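Local coordinates for protein mevalonate diphosphate decarboxylase (Legionella pneumophila, PDB 3LTO) that probably catalyses the ATP-dependent decarboxylation of mevalonate diphosphate to isopentenyl diphosphate, a step in isoprenoid lipid biosynthesis, at residues 9-14 and 289-294; 193-198 and 244-249; 254-259 and 280-285; 278-281 and 287-290. All blocks are in the same frame, centred on the assembly; numbering follows the deposited sequence.

Interaction 1 of 4, residues 9-14 and 289-294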
loop_
_atom_site.group_PDB
_atom_site.type_symbol
_atom_site.label_atom_id
_atom_site.label_comp_id
_atom_site.label_asym_id
_atom_site.label_seq_id
_atom_site.Cartn_x
_atom_site.Cartn_y
_atom_site.Cartn_z
ATOM N N ALA A 9 -7.848 2.609 21.541
ATOM C CA ALA A 9 -6.556 3.247 21.371
ATOM C C ALA A 9 -5.599 2.106 21.057
ATOM O O ALA A 9 -5.963 0.935 21.162
ATOM C CB ALA A 9 -6.137 3.941 22.649
ATOM N N ASN A 10 -4.384 2.433 20.654
ATOM C CA ASN A 10 -3.419 1.390 20.367
ATOM C C ASN A 10 -2.055 1.935 20.726
ATOM O O ASN A 10 -1.843 3.148 20.699
ATOM C CB ASN A 10 -3.495 0.967 18.888
ATOM C CG ASN A 10 -2.826 1.955 17.949
ATOM O OD1 ASN A 10 -1.599 2.089 17.938
ATOM N ND2 ASN A 10 -3.632 2.650 17.149
ATOM N N ILE A 11 -1.148 1.035 21.094
ATOM C CA ILE A 11 0.209 1.405 21.486
ATOM C C ILE A 11 1.248 0.715 20.592
ATOM O O ILE A 11 1.313 -0.513 20.510
ATOM C CB ILE A 11 0.475 1.025 22.955
ATOM C CG1 ILE A 11 1.895 1.430 23.351
ATOM C CG2 ILE A 11 0.280 -0.470 23.150
ATOM C CD1 ILE A 11 2.136 2.921 23.335
ATOM N N ALA A 12 2.062 1.526 19.929
ATOM C CA ALA A 12 3.080 1.029 19.019
ATOM C C ALA A 12 4.373 0.537 19.667
ATOM O O ALA A 12 4.948 1.208 20.523
ATOM C CB ALA A 12 3.398 2.112 17.984
ATOM N N LEU A 13 4.808 -0.652 19.256
ATOM C CA LEU A 13 6.061 -1.249 19.724
ATOM C C LEU A 13 7.159 -0.750 18.764
ATOM O O LEU A 13 8.296 -0.492 19.178
ATOM C CB LEU A 13 5.960 -2.781 19.709
ATOM C CG LEU A 13 5.338 -3.442 20.949
ATOM C CD1 LEU A 13 4.068 -2.725 21.336
ATOM C CD2 LEU A 13 5.062 -4.913 20.686
ATOM N N ILE A 14 6.802 -0.633 17.481
ATOM C CA ILE A 14 7.691 -0.097 16.440
ATOM C C ILE A 14 6.957 1.194 16.040
ATOM O O ILE A 14 5.781 1.156 15.670
ATOM C CB ILE A 14 7.802 -1.043 15.224
ATOM C CG1 ILE A 14 8.386 -2.394 15.659
ATOM C CG2 ILE A 14 8.692 -0.409 14.156
ATOM C CD1 ILE A 14 9.827 -2.320 16.160
ATOM N N HIS A 289 4.739 3.227 29.429
ATOM C CA HIS A 289 3.832 2.099 29.283
ATOM C C HIS A 289 4.455 0.749 29.584
ATOM O O HIS A 289 5.558 0.422 29.136
ATOM C CB HIS A 289 3.247 2.065 27.867
ATOM C CG HIS A 289 2.435 3.274 27.525
ATOM N ND1 HIS A 289 1.060 3.246 27.435
ATOM C CD2 HIS A 289 2.801 4.558 27.307
ATOM C CE1 HIS A 289 0.614 4.464 27.180
ATOM N NE2 HIS A 289 1.650 5.277 27.098
ATOM N N LEU A 290 3.720 -0.035 30.358
ATOM C CA LEU A 290 4.138 -1.372 30.714
ATOM C C LEU A 290 3.165 -2.354 30.067
ATOM O O LEU A 290 1.961 -2.106 30.021
ATOM C CB LEU A 290 4.105 -1.564 32.231
ATOM C CG LEU A 290 4.932 -0.648 33.137
ATOM C CD1 LEU A 290 4.877 -1.198 34.561
ATOM C CD2 LEU A 290 6.386 -0.591 32.648
ATOM N N LEU A 291 3.702 -3.459 29.560
ATOM C CA LEU A 291 2.906 -4.511 28.942
ATOM C C LEU A 291 3.380 -5.824 29.537
ATOM O O LEU A 291 4.574 -6.139 29.503
ATOM C CB LEU A 291 3.092 -4.520 27.421
ATOM C CG LEU A 291 2.396 -3.379 26.678
ATOM C CD1 LEU A 291 2.759 -3.426 25.202
ATOM C CD2 LEU A 291 0.888 -3.501 26.865
ATOM N N TYR A 292 2.439 -6.576 30.101
ATOM C CA TYR A 292 2.727 -7.857 30.739
ATOM C C TYR A 292 1.929 -8.951 30.059
ATOM O O TYR A 292 0.855 -8.694 29.522
ATOM C CB TYR A 292 2.304 -7.831 32.211
ATOM C CG TYR A 292 3.163 -7.011 33.142
ATOM C CD1 TYR A 292 4.336 -7.534 33.678
ATOM C CD2 TYR A 292 2.776 -5.729 33.527
ATOM C CE1 TYR A 292 5.102 -6.801 34.577
ATOM C CE2 TYR A 292 3.533 -4.988 34.430
ATOM C CZ TYR A 292 4.692 -5.530 34.951
ATOM O OH TYR A 292 5.440 -4.809 35.852
ATOM N N ARG A 293 2.457 -10.170 30.095
ATOM C CA ARG A 293 1.767 -11.316 29.524
ATOM C C ARG A 293 0.600 -11.662 30.449
ATOM O O ARG A 293 0.620 -11.324 31.631
ATOM C CB ARG A 293 2.706 -12.520 29.443
ATOM C CG ARG A 293 3.783 -12.418 28.390
ATOM C CD ARG A 293 4.561 -13.719 28.272
ATOM N NE ARG A 293 5.823 -13.666 29.001
ATOM C CZ ARG A 293 5.957 -13.908 30.296
ATOM N NH1 ARG A 293 4.903 -14.239 31.020
ATOM N NH2 ARG A 293 7.142 -13.786 30.870
ATOM N N SER A 294 -0.413 -12.339 29.915
ATOM C CA SER A 294 -1.568 -12.725 30.718
ATOM C C SER A 294 -1.130 -13.601 31.887
ATOM O O SER A 294 -1.801 -13.644 32.911
ATOM C CB SER A 294 -2.583 -13.484 29.867
ATOM O OG SER A 294 -2.013 -14.676 29.360
#
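Ile11 on strand 2-12 and His289 on strand 288-292 come together with their CA atoms 8.6 Å apart, a spacing at which the two strands share no backbone hydrogen bond and meet through side chains alone. The most distinctive element is a CH-pi contact. The delta methyl of Ile11 stands over the middle of the imidazole face, its CD1 lying 4.2 Å from the centroid of the His289 ring and just 7° off the ring normal. CG1 of Ile11 extends opposite the backbone N (chi1 -180°) and then folds at chi2 (65°), which delivers the methyl to that face while the other branch is spent on a leucine: Ile11 CG2 lies 4.4 Å from Leu291 CD1. The same leucine methyl also receives Leu13, with Leu13 CD1 4.1 Å from Leu291 CD1. Leu13 occupies a classic beta bulge, it and Ile14 both facing Leu32, and the chain turns a corner there. Its side chain is also packed by Leu219 and Phe223 of helix 208-224, while the His289 ring lies nearly parallel to that of His178. The sheet of the N-terminal half thus meets that of the C-terminal half in a junction of methyl groups and a ring face, without a hydrogen bond or ion pair between the segments, and its fit depends on shape rather than on directional bonds.

Interaction 2 of 4, residues 193-198 and 244-249; sequences RVAHKL and QLFKTC
Ala195 and Phe246 form the apolar half of a small helix-to-helix contact, in which the C-terminal parts of helix 192-198 and helix 228-247 approach each other in the C-terminal half of the protein. Their CA atoms are 7.0 Å apart, a close approach helped by the smallness of alanine: Ala195 CB meets Phe246 CE1 at 4.0 Å, coming obliquely to the ring. Phe246 has its CG opposite the carbonyl carbon (chi1 -50°), which carries the ring across to the neighbouring helix although its CB does not head there. In the second half of the contact the carbonyl oxygen Leu198 O rests 3.5 Å from Cys249 CB.

Val194 O accepts from Lys197 N, three residues on, at 2.8 Å as well as from Leu198 N, four residues on, at 2.9 Å, a bifurcated pattern consistent with a tightened final turn. On the other side Thr248 OG1 donates to Gln244 O at 2.8 Å, tilted 34° from the carbonyl plane, and also bonds to Ser202 OG beyond helix 192-198. Phe246 belongs to an aromatic cluster, edge-to-face with both His243 and Tyr255, and the latter also touches Ala195. Phe246 reaches Val199 in the loop after helix 192-198 as well, while Leu245 packs on Arg208 and Arg211 of helix 208-224.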
loop_
_atom_site.group_PDB
_atom_site.type_symbol
_atom_site.label_atom_id
_atom_site.label_comp_id
_atom_site.label_asym_id
_atom_site.label_seq_id
_atom_site.Cartn_x
_atom_site.Cartn_y
_atom_site.Cartn_z
ATOM N N ARG A 193 2.253 15.869 17.847
ATOM C CA ARG A 193 2.229 16.349 16.470
ATOM C C ARG A 193 3.447 17.219 16.135
ATOM O O ARG A 193 4.112 17.012 15.124
ATOM C CB ARG A 193 0.929 17.140 16.254
ATOM C CG ARG A 193 0.805 17.882 14.937
ATOM C CD ARG A 193 0.528 16.944 13.787
ATOM N NE ARG A 193 -0.565 16.024 14.083
ATOM C CZ ARG A 193 -1.116 15.218 13.183
ATOM N NH1 ARG A 193 -0.680 15.232 11.929
ATOM N NH2 ARG A 193 -2.085 14.386 13.538
ATOM N N VAL A 194 3.728 18.198 16.988
ATOM C CA VAL A 194 4.854 19.099 16.787
ATOM C C VAL A 194 6.200 18.401 16.955
ATOM O O VAL A 194 7.143 18.673 16.213
ATOM C CB VAL A 194 4.782 20.304 17.757
ATOM C CG1 VAL A 194 6.080 21.109 17.697
ATOM C CG2 VAL A 194 3.608 21.199 17.382
ATOM N N ALA A 195 6.288 17.499 17.932
ATOM C CA ALA A 195 7.529 16.769 18.183
ATOM C C ALA A 195 7.938 16.010 16.925
ATOM O O ALA A 195 9.120 15.923 16.592
ATOM C CB ALA A 195 7.337 15.790 19.347
ATOM N N HIS A 196 6.948 15.458 16.236
ATOM C CA HIS A 196 7.189 14.701 15.011
ATOM C C HIS A 196 7.803 15.594 13.939
ATOM O O HIS A 196 8.506 15.115 13.051
ATOM C CB HIS A 196 5.878 14.103 14.504
ATOM C CG HIS A 196 5.348 12.991 15.354
ATOM N ND1 HIS A 196 4.080 12.476 15.197
ATOM C CD2 HIS A 196 5.922 12.277 16.352
ATOM C CE1 HIS A 196 3.895 11.493 16.059
ATOM N NE2 HIS A 196 4.998 11.352 16.771
ATOM N N LYS A 197 7.527 16.892 14.025
ATOM C CA LYS A 197 8.067 17.856 13.076
ATOM C C LYS A 197 9.490 18.248 13.473
ATOM O O LYS A 197 10.402 18.258 12.648
ATOM C CB LYS A 197 7.210 19.125 13.049
ATOM C CG LYS A 197 5.781 18.962 12.544
ATOM C CD LYS A 197 5.735 18.650 11.048
ATOM C CE LYS A 197 4.417 19.124 10.418
ATOM N NZ LYS A 197 3.200 18.576 11.094
ATOM N N LEU A 198 9.675 18.565 14.749
ATOM C CA LEU A 198 10.975 18.995 15.246
ATOM C C LEU A 198 12.119 18.008 15.043
ATOM O O LEU A 198 13.255 18.417 14.800
ATOM C CB LEU A 198 10.867 19.360 16.729
ATOM C CG LEU A 198 9.922 20.522 17.044
ATOM C CD1 LEU A 198 9.821 20.719 18.549
ATOM C CD2 LEU A 198 10.431 21.787 16.375
ATOM N N GLN A 244 15.706 9.962 21.704
ATOM C CA GLN A 244 17.010 10.577 21.491
ATOM C C GLN A 244 16.862 11.620 20.382
ATOM O O GLN A 244 17.571 12.625 20.364
ATOM C CB GLN A 244 18.059 9.535 21.083
ATOM C CG GLN A 244 19.370 10.163 20.626
ATOM C CD GLN A 244 20.513 9.165 20.513
ATOM O OE1 GLN A 244 21.499 9.251 21.254
ATOM N NE2 GLN A 244 20.387 8.213 19.588
ATOM N N LEU A 245 15.934 11.374 19.460
ATOM C CA LEU A 245 15.686 12.304 18.359
ATOM C C LEU A 245 15.249 13.660 18.901
ATOM O O LEU A 245 15.702 14.698 18.434
ATOM C CB LEU A 245 14.603 11.751 17.429
ATOM C CG LEU A 245 14.969 11.154 16.064
ATOM C CD1 LEU A 245 16.218 10.301 16.138
ATOM C CD2 LEU A 245 13.774 10.343 15.568
ATOM N N PHE A 246 14.371 13.646 19.897
ATOM C CA PHE A 246 13.894 14.895 20.478
ATOM C C PHE A 246 15.038 15.720 21.083
ATOM O O PHE A 246 15.130 16.928 20.861
ATOM C CB PHE A 246 12.838 14.628 21.567
ATOM C CG PHE A 246 11.728 13.690 21.150
ATOM C CD1 PHE A 246 11.134 13.792 19.903
ATOM C CD2 PHE A 246 11.252 12.721 22.037
ATOM C CE1 PHE A 246 10.078 12.945 19.535
ATOM C CE2 PHE A 246 10.202 11.871 21.685
ATOM C CZ PHE A 246 9.610 11.984 20.425
ATOM N N LYS A 247 15.921 15.075 21.835
ATOM C CA LYS A 247 17.010 15.809 22.474
ATOM C C LYS A 247 18.239 16.085 21.616
ATOM O O LYS A 247 19.189 16.721 22.082
ATOM C CB LYS A 247 17.439 15.108 23.769
ATOM C CG LYS A 247 18.190 13.806 23.578
ATOM C CD LYS A 247 18.636 13.232 24.920
ATOM C CE LYS A 247 19.549 12.028 24.746
ATOM N NZ LYS A 247 19.832 11.366 26.044
ATOM N N THR A 248 18.244 15.616 20.373
ATOM C CA THR A 248 19.388 15.884 19.501
ATOM C C THR A 248 18.997 16.745 18.298
ATOM O O THR A 248 19.751 16.849 17.337
ATOM C CB THR A 248 20.051 14.584 18.988
ATOM O OG1 THR A 248 19.076 13.781 18.327
ATOM C CG2 THR A 248 20.651 13.791 20.138
ATOM N N CYS A 249 17.817 17.358 18.345
ATOM C CA CYS A 249 17.396 18.217 17.240
ATOM C C CYS A 249 18.004 19.605 17.442
ATOM O O CYS A 249 18.801 19.813 18.361
ATOM C CB CYS A 249 15.866 18.308 17.156
ATOM S SG CYS A 249 15.030 19.106 18.553
#

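Interaction 3 of 4, residues 254-259 and 280-285; sequences SYITDN and VTMDAG
Tyr255 lays one face of its ring over the Ala284-Gly285 peptide, and this stacking of an aromatic ring on backbone carries most of the contact. Gly285 N and Ala284 C each sit 3.6 Å above the ring plane, displaced toward the rim, and a CH-pi contact lies beside them, with Gly285 CA 3.9 Å from the centroid of the Tyr255 ring. Closer to the main chain, Tyr255 CB approaches Gly285 O at 3.3 Å. The peptide is presented by an inverse gamma turn centred on Ala284, closed by a weak bond from Gly285 N to Asp283 O. At the far end of the ring the hydroxyl is hydrogen-bonded to Ile190 O.

Apolar packing forms a second group. Ile256 CG1 touches the selenium of selenomethionine Met282 (SE) at 3.8 Å, and the bend at chi3 of Met282 (84°) brings its CE to 4.1 Å from Ile256 CG1, the two side chains crossing at a slant.

No hydrogen bond crosses between the two segments. Within residues 254-259, Ser254 OG donates to Ile256 O at 2.8 Å, approaching a lone pair of that oxygen within the plane of its carbonyl, and Thr257 is the N-cap of helix 258-274, its OG1 accepting a weak bond from Asn259 N. The contact joins the loop that leads into this helix to the chain that follows strand 279-281, with His243 of helix 228-247 packed against both Ile256 and Met282.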
loop_
_atom_site.group_PDB
_atom_site.type_symbol
_atom_site.label_atom_id
_atom_site.label_comp_id
_atom_site.label_asym_id
_atom_site.label_seq_id
_atom_site.Cartn_x
_atom_site.Cartn_y
_atom_site.Cartn_z
ATOM N N SER A 254 13.003 17.292 25.904
ATOM C CA SER A 254 12.869 15.921 26.358
ATOM C C SER A 254 11.664 15.704 27.254
ATOM O O SER A 254 11.365 16.534 28.111
ATOM C CB SER A 254 14.143 15.511 27.101
ATOM O OG SER A 254 14.020 14.220 27.666
ATOM N N TYR A 255 10.970 14.586 27.039
ATOM C CA TYR A 255 9.815 14.228 27.855
ATOM C C TYR A 255 10.347 13.421 29.020
ATOM O O TYR A 255 9.741 13.365 30.090
ATOM C CB TYR A 255 8.834 13.363 27.065
ATOM C CG TYR A 255 8.264 14.059 25.858
ATOM C CD1 TYR A 255 7.333 15.088 26.001
ATOM C CD2 TYR A 255 8.659 13.692 24.575
ATOM C CE1 TYR A 255 6.808 15.732 24.893
ATOM C CE2 TYR A 255 8.142 14.329 23.460
ATOM C CZ TYR A 255 7.217 15.346 23.625
ATOM O OH TYR A 255 6.708 15.969 22.524
ATOM N N ILE A 256 11.490 12.784 28.792
ATOM C CA ILE A 256 12.125 11.978 29.817
ATOM C C ILE A 256 12.845 12.925 30.769
ATOM O O ILE A 256 13.460 13.894 30.341
ATOM C CB ILE A 256 13.138 10.988 29.192
ATOM C CG1 ILE A 256 12.386 9.894 28.426
ATOM C CG2 ILE A 256 14.054 10.393 30.280
ATOM C CD1 ILE A 256 13.276 9.072 27.496
ATOM N N THR A 257 12.735 12.657 32.061
ATOM C CA THR A 257 13.396 13.474 33.066
ATOM C C THR A 257 14.093 12.531 34.024
ATOM O O THR A 257 14.025 11.312 33.860
ATOM C CB THR A 257 12.398 14.291 33.901
ATOM O OG1 THR A 257 11.647 13.393 34.732
ATOM C CG2 THR A 257 11.455 15.083 33.000
ATOM N N ASP A 258 14.744 13.100 35.035
ATOM C CA ASP A 258 15.432 12.304 36.037
ATOM C C ASP A 258 14.414 11.401 36.725
ATOM O O ASP A 258 14.726 10.278 37.116
ATOM C CB ASP A 258 16.127 13.216 37.058
ATOM C CG ASP A 258 15.167 14.176 37.740
ATOM O OD1 ASP A 258 14.243 14.685 37.070
ATOM O OD2 ASP A 258 15.348 14.430 38.951
ATOM N N ASN A 259 13.185 11.885 36.856
ATOM C CA ASN A 259 12.152 11.081 37.490
ATOM C C ASN A 259 11.887 9.844 36.624
ATOM O O ASN A 259 11.807 8.718 37.126
ATOM C CB ASN A 259 10.883 11.909 37.675
ATOM C CG ASN A 259 9.830 11.184 38.486
ATOM O OD1 ASN A 259 10.150 10.440 39.406
ATOM N ND2 ASN A 259 8.566 11.410 38.157
ATOM N N VAL A 280 8.357 -2.539 27.698
ATOM C CA VAL A 280 8.219 -1.114 27.955
ATOM C C VAL A 280 8.343 -0.242 26.714
ATOM O O VAL A 280 9.175 -0.498 25.846
ATOM C CB VAL A 280 9.289 -0.657 28.985
ATOM C CG1 VAL A 280 9.084 0.807 29.357
ATOM C CG2 VAL A 280 9.223 -1.548 30.220
ATOM N N THR A 281 7.501 0.786 26.640
ATOM C CA THR A 281 7.528 1.726 25.527
ATOM C C THR A 281 7.070 3.083 25.995
ATOM O O THR A 281 6.458 3.217 27.056
ATOM C CB THR A 281 6.570 1.365 24.389
ATOM O OG1 THR A 281 6.279 -0.032 24.414
ATOM C CG2 THR A 281 7.195 1.717 23.078
HETATM N N MSE A 282 7.356 4.073 25.156
HETATM C CA MSE A 282 6.989 5.454 25.378
HETATM C C MSE A 282 6.673 6.093 24.032
HETATM O O MSE A 282 7.287 5.757 23.022
HETATM C CB MSE A 282 8.139 6.241 25.986
HETATM C CG MSE A 282 8.627 5.787 27.338
HETATM SE SE MSE A 282 9.891 7.093 28.023
HETATM C CE MSE A 282 8.630 8.358 28.785
ATOM N N ASP A 283 5.716 7.016 24.025
ATOM C CA ASP A 283 5.373 7.746 22.809
ATOM C C ASP A 283 5.967 9.140 22.967
ATOM O O ASP A 283 6.793 9.361 23.848
ATOM C CB ASP A 283 3.858 7.834 22.642
ATOM C CG ASP A 283 3.242 6.498 22.303
ATOM O OD1 ASP A 283 3.832 5.773 21.463
ATOM O OD2 ASP A 283 2.170 6.177 22.866
ATOM N N ALA A 284 5.562 10.076 22.119
ATOM C CA ALA A 284 6.068 11.439 22.233
ATOM C C ALA A 284 5.329 12.050 23.414
ATOM O O ALA A 284 4.461 12.910 23.240
ATOM C CB ALA A 284 5.785 12.235 20.944
ATOM N N GLY A 285 5.668 11.581 24.613
ATOM C CA GLY A 285 5.022 12.070 25.815
ATOM C C GLY A 285 5.779 11.603 27.042
ATOM O O GLY A 285 6.700 10.806 26.910
#

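Interaction 4 of 4, residues 278-281 and 287-290; sequences PVVT and NVHL
His289 O takes one amide bond, from Thr281 N at 3.2 Å, and a weaker CA-H...O contact from Val280 CA at 3.3 Å. The return bond, from His289 N to Thr281 O, is shorter at 2.9 Å, and the two amide bonds define Thr281 and His289 as an antiparallel hydrogen-bonded pair. Val280 and Leu290 follow as the non-hydrogen-bonded pair, where Leu290 CA approaches Val279 O at 3.5 Å. Their side chains run side by side on one face of the sheet.

Leu290 CD2 is shared on that face, lying 3.9 Å from Val280 CG2 and 4.1 Å from Pro278 CG. The other valine branch, CG1, sits opposite the backbone N (chi1 -175°) and reaches diagonally to Val288, with Val280 CG1 3.7 Å from Val288 CG1.

These two strands form a beta hairpin at one end of a four-stranded antiparallel sheet. Strand 279-281 is outermost, whereas strand 288-292 continues the bonding to strand 177-182. Helix 258-274 covers the face bearing Val280, Val288 and Leu290, and helix 228-247 packs on Val279 and Thr281.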
loop_
_atom_site.group_PDB
_atom_site.type_symbol
_atom_site.label_atom_id
_atom_site.label_comp_id
_atom_site.label_asym_id
_atom_site.label_seq_id
_atom_site.Cartn_x
_atom_site.Cartn_y
_atom_site.Cartn_z
ATOM N N PRO A 278 8.247 -6.700 32.346
ATOM C CA PRO A 278 7.338 -6.136 31.355
ATOM C C PRO A 278 8.016 -5.596 30.099
ATOM O O PRO A 278 9.214 -5.310 30.084
ATOM C CB PRO A 278 6.667 -5.023 32.135
ATOM C CG PRO A 278 7.816 -4.465 32.906
ATOM C CD PRO A 278 8.534 -5.715 33.406
ATOM N N VAL A 279 7.233 -5.473 29.036
ATOM C CA VAL A 279 7.732 -4.890 27.809
ATOM C C VAL A 279 7.435 -3.416 28.082
ATOM O O VAL A 279 6.390 -3.089 28.656
ATOM C CB VAL A 279 6.953 -5.417 26.590
ATOM C CG1 VAL A 279 7.140 -4.484 25.401
ATOM C CG2 VAL A 279 7.446 -6.824 26.245
ATOM N N VAL A 280 8.357 -2.539 27.698
ATOM C CA VAL A 280 8.219 -1.114 27.955
ATOM C C VAL A 280 8.343 -0.242 26.714
ATOM O O VAL A 280 9.175 -0.498 25.846
ATOM C CB VAL A 280 9.289 -0.657 28.985
ATOM C CG1 VAL A 280 9.084 0.807 29.357
ATOM C CG2 VAL A 280 9.223 -1.548 30.220
ATOM N N THR A 281 7.501 0.786 26.640
ATOM C CA THR A 281 7.528 1.726 25.527
ATOM C C THR A 281 7.070 3.083 25.995
ATOM O O THR A 281 6.458 3.217 27.056
ATOM C CB THR A 281 6.570 1.365 24.389
ATOM O OG1 THR A 281 6.279 -0.032 24.414
ATOM C CG2 THR A 281 7.195 1.717 23.078
ATOM N N ASN A 287 4.518 9.826 29.872
ATOM C CA ASN A 287 4.099 8.551 30.455
ATOM C C ASN A 287 4.936 7.354 30.010
ATOM O O ASN A 287 5.502 7.346 28.922
ATOM C CB ASN A 287 2.622 8.267 30.134
ATOM C CG ASN A 287 1.669 9.287 30.751
ATOM O OD1 ASN A 287 1.991 9.947 31.744
ATOM N ND2 ASN A 287 0.478 9.401 30.173
ATOM N N VAL A 288 5.004 6.339 30.860
ATOM C CA VAL A 288 5.746 5.130 30.540
ATOM C C VAL A 288 4.763 3.968 30.533
ATOM O O VAL A 288 4.043 3.753 31.508
ATOM C CB VAL A 288 6.864 4.854 31.573
ATOM C CG1 VAL A 288 7.517 3.511 31.283
ATOM C CG2 VAL A 288 7.914 5.964 31.515
ATOM N N HIS A 289 4.739 3.227 29.429
ATOM C CA HIS A 289 3.832 2.099 29.283
ATOM C C HIS A 289 4.455 0.749 29.584
ATOM O O HIS A 289 5.558 0.422 29.136
ATOM C CB HIS A 289 3.247 2.065 27.867
ATOM C CG HIS A 289 2.435 3.274 27.525
ATOM N ND1 HIS A 289 1.060 3.246 27.435
ATOM C CD2 HIS A 289 2.801 4.558 27.307
ATOM C CE1 HIS A 289 0.614 4.464 27.180
ATOM N NE2 HIS A 289 1.650 5.277 27.098
ATOM N N LEU A 290 3.720 -0.035 30.358
ATOM C CA LEU A 290 4.138 -1.372 30.714
ATOM C C LEU A 290 3.165 -2.354 30.067
ATOM O O LEU A 290 1.961 -2.106 30.021
ATOM C CB LEU A 290 4.105 -1.564 32.231
ATOM C CG LEU A 290 4.932 -0.648 33.137
ATOM C CD1 LEU A 290 4.877 -1.198 34.561
ATOM C CD2 LEU A 290 6.386 -0.591 32.648
#

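Interactions 1, 3 and 4 meet around the hairpin of strands 279-281 and 288-292. Interactions 1 and 4 have centres about 7 Å apart and share His289 and Leu290, while interactions 3 and 4 have centres about 10 Å apart and share Val280 and Thr281. Interaction 2 lies farther off, about 22 Å from interaction 1 between centres, yet touches interaction 3 through Phe246 and Ala284. Along the chain, interaction 1 spans all of interaction 2, which closes before interaction 3 opens. The C-terminal half is thus knitted locally by interactions 2 to 4, whereas interaction 1 ties its sheet back to the N-terminal half, consistent with the two-part GHMP-type fold of this family.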